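Local coordinates for aldehyde dehydrogenase (Anabaena variabilis, PDB 4H7N), which probably oxidises aldehydes to carboxylic acids with NAD+ as the electron acceptor, at residues D237-L242 and L267-I272; W256-N261 and P368-M373; L56-Q61 and N177-L182; Q61-R66 and A170-A175. All blocks are in the same frame, centred on the assembly; numbering follows the deposited sequence.

Interaction 1 (D237-L242 and L267-I272)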
loop_
_atom_site.group_PDB
_atom_site.type_symbol
_atom_site.label_atom_id
_atom_site.label_comp_id
_atom_site.label_asym_id
_atom_site.label_seq_id
_atom_site.Cartn_x
_atom_site.Cartn_y
_atom_site.Cartn_z
ATOM N N ASP A 237 -23.371 -3.129 1.378
ATOM C CA ASP A 237 -23.616 -2.220 0.280
ATOM C C ASP A 237 -25.080 -1.732 0.220
ATOM O O ASP A 237 -26.006 -2.553 0.245
ATOM C CB ASP A 237 -23.214 -2.842 -1.040
ATOM C CG ASP A 237 -21.675 -3.046 -1.204
ATOM O OD1 ASP A 237 -20.813 -2.796 -0.274
ATOM O OD2 ASP A 237 -21.315 -3.520 -2.328
ATOM N N PRO A 238 -25.292 -0.397 0.208
ATOM C CA PRO A 238 -26.641 0.157 0.064
ATOM C C PRO A 238 -27.050 0.432 -1.383
ATOM O O PRO A 238 -26.200 0.729 -2.222
ATOM C CB PRO A 238 -26.545 1.422 0.805
ATOM C CG PRO A 238 -25.129 1.872 0.594
ATOM C CD PRO A 238 -24.307 0.633 0.460
ATOM N N ALA A 239 -28.338 0.340 -1.649
ATOM C CA ALA A 239 -28.936 0.866 -2.885
ATOM C C ALA A 239 -29.908 1.960 -2.498
ATOM O O ALA A 239 -30.700 1.797 -1.548
ATOM C CB ALA A 239 -29.653 -0.267 -3.654
ATOM N N ILE A 240 -29.830 3.076 -3.215
ATOM C CA ILE A 240 -30.702 4.229 -3.061
ATOM C C ILE A 240 -31.503 4.313 -4.364
ATOM O O ILE A 240 -30.921 4.345 -5.491
ATOM C CB ILE A 240 -29.894 5.538 -2.879
ATOM C CG1 ILE A 240 -29.115 5.527 -1.556
ATOM C CG2 ILE A 240 -30.821 6.738 -2.814
ATOM C CD1 ILE A 240 -28.160 6.718 -1.395
ATOM N N VAL A 241 -32.815 4.370 -4.202
ATOM C CA VAL A 241 -33.774 4.484 -5.326
ATOM C C VAL A 241 -34.501 5.817 -5.191
ATOM O O VAL A 241 -35.341 6.006 -4.285
ATOM C CB VAL A 241 -34.796 3.332 -5.316
ATOM C CG1 VAL A 241 -35.716 3.436 -6.524
ATOM C CG2 VAL A 241 -34.072 1.997 -5.361
ATOM N N LEU A 242 -34.120 6.772 -6.043
ATOM C CA LEU A 242 -34.760 8.079 -6.069
ATOM C C LEU A 242 -36.093 8.026 -6.775
ATOM O O LEU A 242 -36.403 7.086 -7.555
ATOM C CB LEU A 242 -33.836 9.113 -6.749
ATOM C CG LEU A 242 -32.424 9.199 -6.138
ATOM C CD1 LEU A 242 -31.584 10.153 -6.972
ATOM C CD2 LEU A 242 -32.471 9.639 -4.674
ATOM N N LEU A 267 -20.229 -8.075 -2.109
ATOM C CA LEU A 267 -20.872 -7.109 -3.046
ATOM C C LEU A 267 -22.380 -7.195 -3.101
ATOM O O LEU A 267 -23.037 -6.560 -3.941
ATOM C CB LEU A 267 -20.376 -7.376 -4.491
ATOM C CG LEU A 267 -18.873 -7.420 -4.596
ATOM C CD1 LEU A 267 -18.428 -7.890 -5.972
ATOM C CD2 LEU A 267 -18.313 -6.073 -4.244
ATOM N N SER A 268 -22.952 -7.968 -2.207
ATOM C CA SER A 268 -24.368 -8.122 -2.164
ATOM C C SER A 268 -24.968 -6.788 -1.695
ATOM O O SER A 268 -24.457 -6.180 -0.736
ATOM C CB SER A 268 -24.747 -9.212 -1.121
ATOM O OG SER A 268 -26.079 -9.548 -1.344
ATOM N N ILE A 269 -26.093 -6.406 -2.293
ATOM C CA ILE A 269 -26.898 -5.295 -1.796
ATOM C C ILE A 269 -27.568 -5.787 -0.484
ATOM O O ILE A 269 -28.328 -6.761 -0.505
ATOM C CB ILE A 269 -27.975 -4.843 -2.796
ATOM C CG1 ILE A 269 -27.380 -4.323 -4.112
ATOM C CG2 ILE A 269 -28.888 -3.794 -2.140
ATOM C CD1 ILE A 269 -26.332 -3.215 -3.926
ATOM N N GLU A 270 -27.292 -5.126 0.630
ATOM C CA GLU A 270 -27.810 -5.574 1.903
ATOM C C GLU A 270 -28.724 -4.554 2.588
ATOM O O GLU A 270 -29.261 -4.834 3.641
ATOM C CB GLU A 270 -26.642 -5.911 2.812
ATOM C CG GLU A 270 -25.903 -7.197 2.400
ATOM C CD GLU A 270 -25.167 -7.933 3.549
ATOM O OE1 GLU A 270 -25.337 -7.567 4.730
ATOM O OE2 GLU A 270 -24.389 -8.877 3.230
ATOM N N ARG A 271 -28.860 -3.367 2.012
ATOM C CA ARG A 271 -29.742 -2.307 2.546
ATOM C C ARG A 271 -30.315 -1.522 1.376
ATOM O O ARG A 271 -29.581 -1.191 0.476
ATOM C CB ARG A 271 -28.974 -1.296 3.363
ATOM C CG ARG A 271 -28.075 -1.942 4.369
ATOM C CD ARG A 271 -27.363 -0.894 5.181
ATOM N NE ARG A 271 -26.122 -0.438 4.602
ATOM C CZ ARG A 271 -25.704 0.835 4.597
ATOM N NH1 ARG A 271 -26.491 1.833 4.999
ATOM N NH2 ARG A 271 -24.513 1.130 4.105
ATOM N N ILE A 272 -31.602 -1.216 1.416
ATOM C CA ILE A 272 -32.290 -0.590 0.312
ATOM C C ILE A 272 -33.102 0.610 0.826
ATOM O O ILE A 272 -33.932 0.452 1.751
ATOM C CB ILE A 272 -33.211 -1.608 -0.366
ATOM C CG1 ILE A 272 -32.394 -2.794 -0.901
ATOM C CG2 ILE A 272 -33.897 -0.950 -1.538
ATOM C CD1 ILE A 272 -33.259 -4.051 -1.083
HETATM O O HOH W 1 -22.393 -4.051 -4.677
HETATM O O HOH W 2 -22.369 -5.781 0.771
#

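Interaction 2 (W256-N261 and P368-M373)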
loop_
_atom_site.group_PDB
_atom_site.type_symbol
_atom_site.label_atom_id
_atom_site.label_comp_id
_atom_site.label_asym_id
_atom_site.label_seq_id
_atom_site.Cartn_x
_atom_site.Cartn_y
_atom_site.Cartn_z
ATOM N N TRP A 256 -31.358 -9.078 -7.998
ATOM C CA TRP A 256 -30.182 -9.844 -8.424
ATOM C C TRP A 256 -28.989 -9.531 -7.516
ATOM O O TRP A 256 -28.318 -10.410 -6.987
ATOM C CB TRP A 256 -29.854 -9.598 -9.898
ATOM C CG TRP A 256 -28.680 -10.406 -10.320
ATOM C CD1 TRP A 256 -28.672 -11.741 -10.660
ATOM C CD2 TRP A 256 -27.329 -9.972 -10.359
ATOM N NE1 TRP A 256 -27.387 -12.148 -10.939
ATOM C CE2 TRP A 256 -26.542 -11.086 -10.760
ATOM C CE3 TRP A 256 -26.707 -8.741 -10.143
ATOM C CZ2 TRP A 256 -25.160 -11.007 -10.906
ATOM C CZ3 TRP A 256 -25.328 -8.666 -10.267
ATOM C CH2 TRP A 256 -24.562 -9.795 -10.642
ATOM N N GLY A 257 -28.762 -8.256 -7.297
ATOM C CA GLY A 257 -27.678 -7.839 -6.467
ATOM C C GLY A 257 -27.800 -8.329 -5.046
ATOM O O GLY A 257 -26.784 -8.643 -4.446
ATOM N N ALA A 258 -29.029 -8.434 -4.527
ATOM C CA ALA A 258 -29.216 -8.897 -3.124
ATOM C C ALA A 258 -29.217 -10.410 -2.931
ATOM O O ALA A 258 -28.903 -10.853 -1.852
ATOM C CB ALA A 258 -30.474 -8.332 -2.542
ATOM N N VAL A 259 -29.584 -11.202 -3.946
ATOM C CA VAL A 259 -29.755 -12.614 -3.714
ATOM C C VAL A 259 -28.946 -13.555 -4.596
ATOM O O VAL A 259 -28.964 -14.760 -4.361
ATOM C CB VAL A 259 -31.246 -13.026 -3.688
ATOM C CG1 VAL A 259 -32.035 -12.079 -2.804
ATOM C CG2 VAL A 259 -31.811 -13.100 -5.090
ATOM N N VAL A 260 -28.204 -13.037 -5.576
ATOM C CA VAL A 260 -27.322 -13.872 -6.360
ATOM C C VAL A 260 -26.336 -14.505 -5.379
ATOM O O VAL A 260 -25.933 -13.895 -4.401
ATOM C CB VAL A 260 -26.620 -13.102 -7.516
ATOM C CG1 VAL A 260 -25.671 -12.055 -6.966
ATOM C CG2 VAL A 260 -25.894 -14.072 -8.421
ATOM N N ASN A 261 -26.062 -15.776 -5.602
ATOM C CA ASN A 261 -25.265 -16.612 -4.713
ATOM C C ASN A 261 -25.902 -16.683 -3.328
ATOM O O ASN A 261 -25.211 -16.795 -2.320
ATOM C CB ASN A 261 -23.811 -16.097 -4.608
ATOM C CG ASN A 261 -22.817 -17.224 -4.274
ATOM O OD1 ASN A 261 -22.942 -18.327 -4.777
ATOM N ND2 ASN A 261 -21.881 -16.954 -3.394
ATOM N N PRO A 368 -29.774 -13.731 1.747
ATOM C CA PRO A 368 -30.588 -13.190 0.655
ATOM C C PRO A 368 -31.696 -12.278 1.199
ATOM O O PRO A 368 -32.883 -12.457 0.894
ATOM C CB PRO A 368 -31.163 -14.452 0.021
ATOM C CG PRO A 368 -31.394 -15.361 1.192
ATOM C CD PRO A 368 -30.265 -15.048 2.175
ATOM N N ILE A 369 -31.295 -11.300 1.983
ATOM C CA ILE A 369 -32.243 -10.471 2.731
ATOM C C ILE A 369 -32.308 -9.068 2.149
ATOM O O ILE A 369 -31.286 -8.481 1.849
ATOM C CB ILE A 369 -31.826 -10.328 4.192
ATOM C CG1 ILE A 369 -31.498 -11.689 4.781
ATOM C CG2 ILE A 369 -32.946 -9.688 4.998
ATOM C CD1 ILE A 369 -32.569 -12.748 4.582
HETATM N N MSE A 370 -33.525 -8.540 2.021
HETATM C CA MSE A 370 -33.754 -7.258 1.390
HETATM C C MSE A 370 -34.576 -6.449 2.362
HETATM O O MSE A 370 -35.815 -6.517 2.325
HETATM C CB MSE A 370 -34.495 -7.481 0.084
HETATM C CG MSE A 370 -33.580 -8.054 -0.985
HETATM SE SE MSE A 370 -34.545 -8.671 -2.578
HETATM C CE MSE A 370 -35.340 -10.312 -1.884
ATOM N N PRO A 371 -33.923 -5.751 3.288
ATOM C CA PRO A 371 -34.633 -4.788 4.136
ATOM C C PRO A 371 -34.799 -3.461 3.411
ATOM O O PRO A 371 -33.803 -2.876 2.951
ATOM C CB PRO A 371 -33.689 -4.631 5.353
ATOM C CG PRO A 371 -32.328 -4.993 4.847
ATOM C CD PRO A 371 -32.474 -5.732 3.537
ATOM N N VAL A 372 -36.021 -2.962 3.346
ATOM C CA VAL A 372 -36.342 -1.772 2.579
ATOM C C VAL A 372 -36.872 -0.649 3.450
ATOM O O VAL A 372 -37.855 -0.829 4.102
ATOM C CB VAL A 372 -37.401 -2.111 1.507
ATOM C CG1 VAL A 372 -37.604 -0.937 0.569
ATOM C CG2 VAL A 372 -36.920 -3.314 0.705
HETATM N N MSE A 373 -36.233 0.511 3.417
HETATM C CA MSE A 373 -36.624 1.668 4.240
HETATM C C MSE A 373 -37.001 2.843 3.371
HETATM O O MSE A 373 -36.285 3.130 2.446
HETATM C CB MSE A 373 -35.382 2.166 4.992
HETATM C CG MSE A 373 -35.407 1.791 6.446
HETATM SE SE MSE A 373 -33.891 2.618 7.383
HETATM C CE MSE A 373 -34.698 4.154 8.284
#

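Interaction 3 (L56-Q61 and N177-L182)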
loop_
_atom_site.group_PDB
_atom_site.type_symbol
_atom_site.label_atom_id
_atom_site.label_comp_id
_atom_site.label_asym_id
_atom_site.label_seq_id
_atom_site.Cartn_x
_atom_site.Cartn_y
_atom_site.Cartn_z
ATOM N N LEU A 56 0.673 -20.070 -18.435
ATOM C CA LEU A 56 -0.677 -19.902 -17.911
ATOM C C LEU A 56 -1.693 -20.378 -18.942
ATOM O O LEU A 56 -2.689 -21.034 -18.596
ATOM C CB LEU A 56 -0.947 -18.424 -17.522
ATOM C CG LEU A 56 -0.677 -18.046 -16.068
ATOM C CD1 LEU A 56 -1.550 -18.814 -15.097
ATOM C CD2 LEU A 56 0.733 -18.300 -15.625
ATOM N N GLN A 57 -1.455 -20.078 -20.218
ATOM C CA GLN A 57 -2.361 -20.577 -21.257
ATOM C C GLN A 57 -2.331 -22.113 -21.358
ATOM O O GLN A 57 -3.359 -22.725 -21.665
ATOM C CB GLN A 57 -2.071 -19.920 -22.631
ATOM C CG GLN A 57 -2.435 -18.420 -22.618
ATOM C CD GLN A 57 -3.951 -18.148 -22.606
ATOM O OE1 GLN A 57 -4.730 -18.837 -23.237
ATOM N NE2 GLN A 57 -4.357 -17.121 -21.907
ATOM N N GLN A 58 -1.164 -22.725 -21.162
ATOM C CA GLN A 58 -1.071 -24.201 -21.116
ATOM C C GLN A 58 -1.898 -24.740 -19.949
ATOM O O GLN A 58 -2.566 -25.760 -20.098
ATOM C CB GLN A 58 0.375 -24.717 -20.949
ATOM C CG GLN A 58 1.128 -24.924 -22.224
ATOM C CD GLN A 58 2.655 -24.784 -22.119
ATOM O OE1 GLN A 58 3.249 -24.701 -21.033
ATOM N NE2 GLN A 58 3.306 -24.774 -23.297
ATOM N N TRP A 59 -1.820 -24.060 -18.799
ATOM C CA TRP A 59 -2.610 -24.428 -17.613
ATOM C C TRP A 59 -4.101 -24.276 -17.919
ATOM O O TRP A 59 -4.895 -25.205 -17.667
ATOM C CB TRP A 59 -2.178 -23.613 -16.373
ATOM C CG TRP A 59 -2.815 -24.055 -15.106
ATOM C CD1 TRP A 59 -3.007 -25.343 -14.700
ATOM C CD2 TRP A 59 -3.334 -23.240 -14.079
ATOM N NE1 TRP A 59 -3.584 -25.370 -13.494
ATOM C CE2 TRP A 59 -3.836 -24.102 -13.088
ATOM C CE3 TRP A 59 -3.426 -21.857 -13.888
ATOM C CZ2 TRP A 59 -4.426 -23.646 -11.938
ATOM C CZ3 TRP A 59 -4.015 -21.402 -12.752
ATOM C CH2 TRP A 59 -4.526 -22.295 -11.785
ATOM N N LYS A 60 -4.478 -23.171 -18.555
ATOM C CA LYS A 60 -5.853 -22.972 -18.958
ATOM C C LYS A 60 -6.349 -24.101 -19.896
ATOM O O LYS A 60 -7.453 -24.640 -19.734
ATOM C CB LYS A 60 -6.048 -21.623 -19.657
ATOM C CG LYS A 60 -7.507 -21.284 -19.852
ATOM C CD LYS A 60 -7.746 -19.960 -20.576
ATOM C CE LYS A 60 -8.070 -20.219 -22.019
ATOM N NZ LYS A 60 -7.864 -19.053 -22.897
ATOM N N GLN A 61 -5.533 -24.461 -20.864
ATOM C CA GLN A 61 -5.890 -25.574 -21.735
ATOM C C GLN A 61 -6.133 -26.872 -20.974
ATOM O O GLN A 61 -7.101 -27.571 -21.262
ATOM C CB GLN A 61 -4.853 -25.789 -22.857
ATOM C CG GLN A 61 -4.931 -24.707 -23.933
ATOM C CD GLN A 61 -6.365 -24.480 -24.431
ATOM O OE1 GLN A 61 -7.097 -25.440 -24.759
ATOM N NE2 GLN A 61 -6.781 -23.222 -24.475
ATOM N N ASN A 177 -0.239 -30.001 -12.564
ATOM C CA ASN A 177 0.889 -30.910 -12.580
ATOM C C ASN A 177 1.278 -31.354 -13.968
ATOM O O ASN A 177 2.268 -32.022 -14.101
ATOM C CB ASN A 177 0.628 -32.138 -11.704
ATOM C CG ASN A 177 0.732 -31.835 -10.216
ATOM O OD1 ASN A 177 1.509 -30.981 -9.787
ATOM N ND2 ASN A 177 -0.038 -32.556 -9.428
ATOM N N THR A 178 0.509 -31.018 -14.996
ATOM C CA THR A 178 0.926 -31.248 -16.375
ATOM C C THR A 178 1.715 -30.077 -16.969
ATOM O O THR A 178 2.171 -30.156 -18.112
ATOM C CB THR A 178 -0.301 -31.497 -17.306
ATOM O OG1 THR A 178 -1.045 -30.286 -17.408
ATOM C CG2 THR A 178 -1.231 -32.556 -16.735
ATOM N N VAL A 179 1.910 -29.004 -16.204
ATOM C CA VAL A 179 2.569 -27.785 -16.677
ATOM C C VAL A 179 3.848 -27.557 -15.888
ATOM O O VAL A 179 3.828 -26.989 -14.792
ATOM C CB VAL A 179 1.657 -26.578 -16.486
ATOM C CG1 VAL A 179 2.360 -25.327 -16.969
ATOM C CG2 VAL A 179 0.353 -26.780 -17.236
ATOM N N PRO A 180 4.977 -27.991 -16.435
ATOM C CA PRO A 180 6.125 -28.133 -15.530
ATOM C C PRO A 180 6.685 -26.800 -15.022
ATOM O O PRO A 180 7.113 -26.718 -13.873
ATOM C CB PRO A 180 7.135 -28.934 -16.362
ATOM C CG PRO A 180 6.726 -28.681 -17.786
ATOM C CD PRO A 180 5.230 -28.563 -17.770
ATOM N N GLU A 181 6.569 -25.732 -15.792
ATOM C CA GLU A 181 7.099 -24.449 -15.311
ATOM C C GLU A 181 6.245 -23.761 -14.216
ATOM O O GLU A 181 6.713 -22.864 -13.567
ATOM C CB GLU A 181 7.293 -23.516 -16.489
ATOM C CG GLU A 181 8.263 -24.075 -17.533
ATOM C CD GLU A 181 9.744 -23.870 -17.188
ATOM O OE1 GLU A 181 10.099 -23.485 -16.026
ATOM O OE2 GLU A 181 10.577 -24.075 -18.112
ATOM N N LEU A 182 5.021 -24.204 -13.986
ATOM C CA LEU A 182 4.144 -23.539 -13.036
ATOM C C LEU A 182 3.995 -24.319 -11.757
ATOM O O LEU A 182 3.666 -23.756 -10.713
ATOM C CB LEU A 182 2.790 -23.360 -13.669
ATOM C CG LEU A 182 1.731 -22.476 -13.040
ATOM C CD1 LEU A 182 2.205 -21.039 -12.924
ATOM C CD2 LEU A 182 0.500 -22.539 -13.916
#

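Interaction 4 (Q61-R66 and A170-A175)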
loop_
_atom_site.group_PDB
_atom_site.type_symbol
_atom_site.label_atom_id
_atom_site.label_comp_id
_atom_site.label_asym_id
_atom_site.label_seq_id
_atom_site.Cartn_x
_atom_site.Cartn_y
_atom_site.Cartn_z
ATOM N N GLN A 61 -5.533 -24.461 -20.864
ATOM C CA GLN A 61 -5.890 -25.574 -21.735
ATOM C C GLN A 61 -6.133 -26.872 -20.974
ATOM O O GLN A 61 -7.101 -27.571 -21.262
ATOM C CB GLN A 61 -4.853 -25.789 -22.857
ATOM C CG GLN A 61 -4.931 -24.707 -23.933
ATOM C CD GLN A 61 -6.365 -24.480 -24.431
ATOM O OE1 GLN A 61 -7.097 -25.440 -24.759
ATOM N NE2 GLN A 61 -6.781 -23.222 -24.475
ATOM N N ALA A 62 -5.255 -27.208 -20.038
ATOM C CA ALA A 62 -5.413 -28.412 -19.239
ATOM C C ALA A 62 -6.684 -28.377 -18.390
ATOM O O ALA A 62 -7.351 -29.383 -18.257
ATOM C CB ALA A 62 -4.194 -28.660 -18.346
ATOM N N ILE A 63 -6.992 -27.233 -17.800
ATOM C CA ILE A 63 -8.207 -27.082 -17.023
ATOM C C ILE A 63 -9.405 -27.260 -17.917
ATOM O O ILE A 63 -10.355 -27.975 -17.570
ATOM C CB ILE A 63 -8.287 -25.686 -16.365
ATOM C CG1 ILE A 63 -7.197 -25.529 -15.343
ATOM C CG2 ILE A 63 -9.649 -25.450 -15.732
ATOM C CD1 ILE A 63 -6.881 -24.068 -15.035
ATOM N N LEU A 64 -9.385 -26.629 -19.074
ATOM C CA LEU A 64 -10.480 -26.800 -20.018
ATOM C C LEU A 64 -10.674 -28.240 -20.458
ATOM O O LEU A 64 -11.805 -28.647 -20.724
ATOM C CB LEU A 64 -10.229 -25.953 -21.263
ATOM C CG LEU A 64 -10.518 -24.462 -21.114
ATOM C CD1 LEU A 64 -10.034 -23.669 -22.318
ATOM C CD2 LEU A 64 -12.008 -24.251 -20.887
ATOM N N SER A 65 -9.583 -29.001 -20.598
ATOM C CA SER A 65 -9.700 -30.413 -20.964
ATOM C C SER A 65 -10.420 -31.264 -19.917
ATOM O O SER A 65 -10.817 -32.381 -20.212
ATOM C CB SER A 65 -8.327 -31.044 -21.210
ATOM O OG SER A 65 -7.643 -31.361 -19.985
ATOM N N ARG A 66 -10.541 -30.766 -18.699
ATOM C CA ARG A 66 -11.168 -31.497 -17.605
ATOM C C ARG A 66 -12.217 -30.626 -16.949
ATOM O O ARG A 66 -12.412 -30.650 -15.725
ATOM C CB ARG A 66 -10.096 -31.965 -16.602
ATOM C CG ARG A 66 -9.126 -33.042 -17.164
ATOM C CD ARG A 66 -9.883 -34.266 -17.701
ATOM N NE ARG A 66 -9.170 -35.027 -18.762
ATOM C CZ ARG A 66 -8.125 -35.809 -18.520
ATOM N NH1 ARG A 66 -7.537 -36.493 -19.498
ATOM N NH2 ARG A 66 -7.668 -35.917 -17.264
ATOM N N ALA A 170 -8.666 -29.854 -6.157
ATOM C CA ALA A 170 -8.149 -31.148 -6.663
ATOM C C ALA A 170 -8.076 -31.140 -8.207
ATOM O O ALA A 170 -7.056 -31.460 -8.765
ATOM C CB ALA A 170 -8.984 -32.313 -6.152
ATOM N N PRO A 171 -9.121 -30.684 -8.898
ATOM C CA PRO A 171 -8.964 -30.636 -10.365
ATOM C C PRO A 171 -7.982 -29.545 -10.858
ATOM O O PRO A 171 -7.251 -29.784 -11.825
ATOM C CB PRO A 171 -10.389 -30.480 -10.877
ATOM C CG PRO A 171 -11.170 -29.972 -9.732
ATOM C CD PRO A 171 -10.518 -30.528 -8.486
ATOM N N LEU A 172 -7.875 -28.411 -10.164
ATOM C CA LEU A 172 -6.891 -27.422 -10.544
ATOM C C LEU A 172 -5.477 -28.000 -10.456
ATOM O O LEU A 172 -4.645 -27.780 -11.352
ATOM C CB LEU A 172 -6.961 -26.180 -9.672
ATOM C CG LEU A 172 -8.187 -25.293 -9.834
ATOM C CD1 LEU A 172 -8.030 -24.021 -9.010
ATOM C CD2 LEU A 172 -8.449 -24.922 -11.315
ATOM N N LEU A 173 -5.221 -28.706 -9.354
ATOM C CA LEU A 173 -3.930 -29.292 -9.070
ATOM C C LEU A 173 -3.581 -30.367 -10.100
ATOM O O LEU A 173 -2.448 -30.461 -10.612
ATOM C CB LEU A 173 -3.914 -29.802 -7.617
ATOM C CG LEU A 173 -2.698 -30.566 -7.128
ATOM C CD1 LEU A 173 -1.457 -29.702 -7.270
ATOM C CD2 LEU A 173 -2.882 -31.074 -5.698
HETATM N N MSE A 174 -4.563 -31.163 -10.458
HETATM C CA MSE A 174 -4.350 -32.163 -11.472
HETATM C C MSE A 174 -3.969 -31.502 -12.784
HETATM O O MSE A 174 -3.130 -32.018 -13.528
HETATM C CB MSE A 174 -5.607 -33.020 -11.591
HETATM C CG MSE A 174 -5.666 -33.840 -12.865
HETATM SE SE MSE A 174 -7.165 -35.148 -12.854
HETATM C CE MSE A 174 -8.759 -33.974 -12.832
ATOM N N ALA A 175 -4.571 -30.357 -13.118
ATOM C CA ALA A 175 -4.214 -29.683 -14.389
ATOM C C ALA A 175 -2.831 -29.086 -14.279
ATOM O O ALA A 175 -2.034 -29.087 -15.239
ATOM C CB ALA A 175 -5.224 -28.598 -14.719
#

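Interaction 1 (D237-L242 and L267-I272)
The carbonyl oxygen of D237 takes two backbone N-H groups from the 267-272 segment. The stronger bond comes from E270 N to D237 O at 2.9 Å, lies in the carbonyl plane and is nearly straight, 165° at the hydrogen. The second, from R271 N, is weak. Past P238, A239 N donates to R271 O, also at 2.9 Å. P238 has no N-H to give, but its CA-H leans on the same R271 oxygen. This is a parallel pairing, P238 opposite R271 and A239 opposite I272. P238 and R271 lie side by side on one face of the sheet. The proline CB sits over the centre of the guanidinium, 3.8 Å above its plane. The bend at chi3 (-88°) turns the guanidinium back over the proline. Its N-H groups go to K236 O, Y273 OH, L384 O and A385 O. On the other face A239 CB meets I269 CG2 at 3.9 Å. At the start of the pair water takes over: one molecule links D237 OD2 with L267 O, and another links D237 N with S268 O. D237 OD2 also bonds S393, and E270 is paired with K236. Strands 237-241 and 269-275, joined through helix 247-259, form a beta-alpha-beta unit. The chemistry implies a buried arginine whose rotation is probably fixed by carbonyl and hydroxyl acceptors, with a proline over one face.

Interaction 2 (W256-N261 and P368-M373)
M370, a selenomethionine, reaches from its strand to A258 and V259 near the end of helix 247-259. Its CB starts the chain to one side of the helix. CG lies beside the backbone N (chi1 -74°), which brings it against A258 CB at 3.5 Å, tighter than usual for two carbons. SE follows at 4.1 Å from the same A258 CB. The chain then bends at chi3, and the terminal CE comes to 3.9 Å from V259 CG1. A258 therefore meets the middle of the side chain and V259 its tip. V259 CG1 has a second neighbour, P368 CB, at 3.8 Å. The valine and proline side chains cross at about a right angle. No hydrogen bond spans the two segments, and the contact rests mainly on apolar side chains. I272 of the adjoining strand, with L286 and A290 of helix 279-292, packs on the same M370 side chain. F472 of the second subunit packs on V259, and W256 meets W470, W471 and F472 of that subunit. The arrangement is typical of an alpha/beta fold: a helix packs on one face of a largely parallel sheet.

Interaction 3 (L56-Q61 and N177-L182)
V179 is the first residue of 177-182 to pack on 56-61, a part of helix 48-64. Its CG2 sits over the helix backbone, 3.8 Å from W59 CA and equally near W59 N, and it also reaches W59 CB at 4.1 Å. The CG1 branch, anti to the valine N (chi1 179°), turns toward the amide of Q58 and stays 4.2 Å from Q58 OE1. CG2 thus covers the backbone at Q58 and W59, while CG1 faces the Q58 side chain. After V179 the chain turns. P180 points away from the helix, and the carboxylate of E181 swings off to R43 in a salt bridge. L182 N bonds back to V179 O at 3.1 Å, which closes the turn and brings the leucine to the same helix side as the valine. L182 then supplies the other half of the contact. Its CD2 lies 3.8 Å from W59 CB and also touches CG, CD2 and CE3 of the indole. That methyl of L182 lies obliquely to the W59 ring, 3.5 Å above its plane and displaced toward the rim. Its other methyl, CD1, meets L56 CD2 at 4.1 Å, and the two leucines cross at about a right angle. W44 of helix 27-46 packs on both L56 and L182. L176 adds a further apolar neighbour for W59 and L182. This is the packing of a helix-to-strand connection in an alpha/beta fold: the link from helix 169-176 to strand 186-188 is laid on helix 48-64.

Interaction 4 (Q61-R66 and A170-A175)
A175 and A62 bring helices 169-176 and 48-64 close together. Their CB atoms are 3.8 Å apart, and their CA atoms only 5.2 Å. A62 CB also lies beside A175 O. The alanine methyl of A175 has a second neighbour, I63 CG1, at 3.7 Å. It is therefore flanked by two consecutive residues of the other helix. Small side chains at this point let the two backbones approach. I63 CG1 stands beside its own backbone N (chi1 -66°), and from there CD1 extends toward the protein interior, where it meets L172 CD2 at 4.1 Å. The side chains of I63 and L172 cross obliquely. Both touch L70 of helix 67-78, and F91 of helix 82-106 closes on I63. This is helix-to-helix packing within a layer of helices, where alanine sits at the close approach and larger aliphatic residues fill the interior beside it. No hydrogen bond joins the two segments. The outer side is looser. R66 and M174, a selenomethionine, are exposed and meet by the aliphatic stem of the arginine alone: R66 CG lies 4.4 Å from M174 CE. The bend at chi3 of M174 (65°) turns the methyl toward that stem. Nearby, S65 OG donates to A62 O at 2.6 Å, tilted 24° from the carbonyl plane. That bond stays within the 61-66 segment. R66 itself stands at the N-cap position of helix 67-78 and touches a crystal neighbour.

The four contacts form two groups. Interactions 1 and 2 touch, with centres 8 Å apart. Their strands 269-275 and 369-375 are neighbours in one sheet: I272 O of interaction 1 lies 2.8 Å from M373 N of interaction 2, a probable hydrogen bond. Helix 247-259 links the strands of interaction 1 and packs in interaction 2. Interactions 3 and 4 are 9 Å apart between centres and use successive parts of helix 48-64, sharing Q61. W59 of interaction 3 borders L172 and A175 of interaction 4. The centres of interactions 1 and 3 are 41 Å apart, on opposite sides of the chain's centre. The L267 side chain of interaction 1 lies about 6 Å from that of E232, the predicted active-site residue.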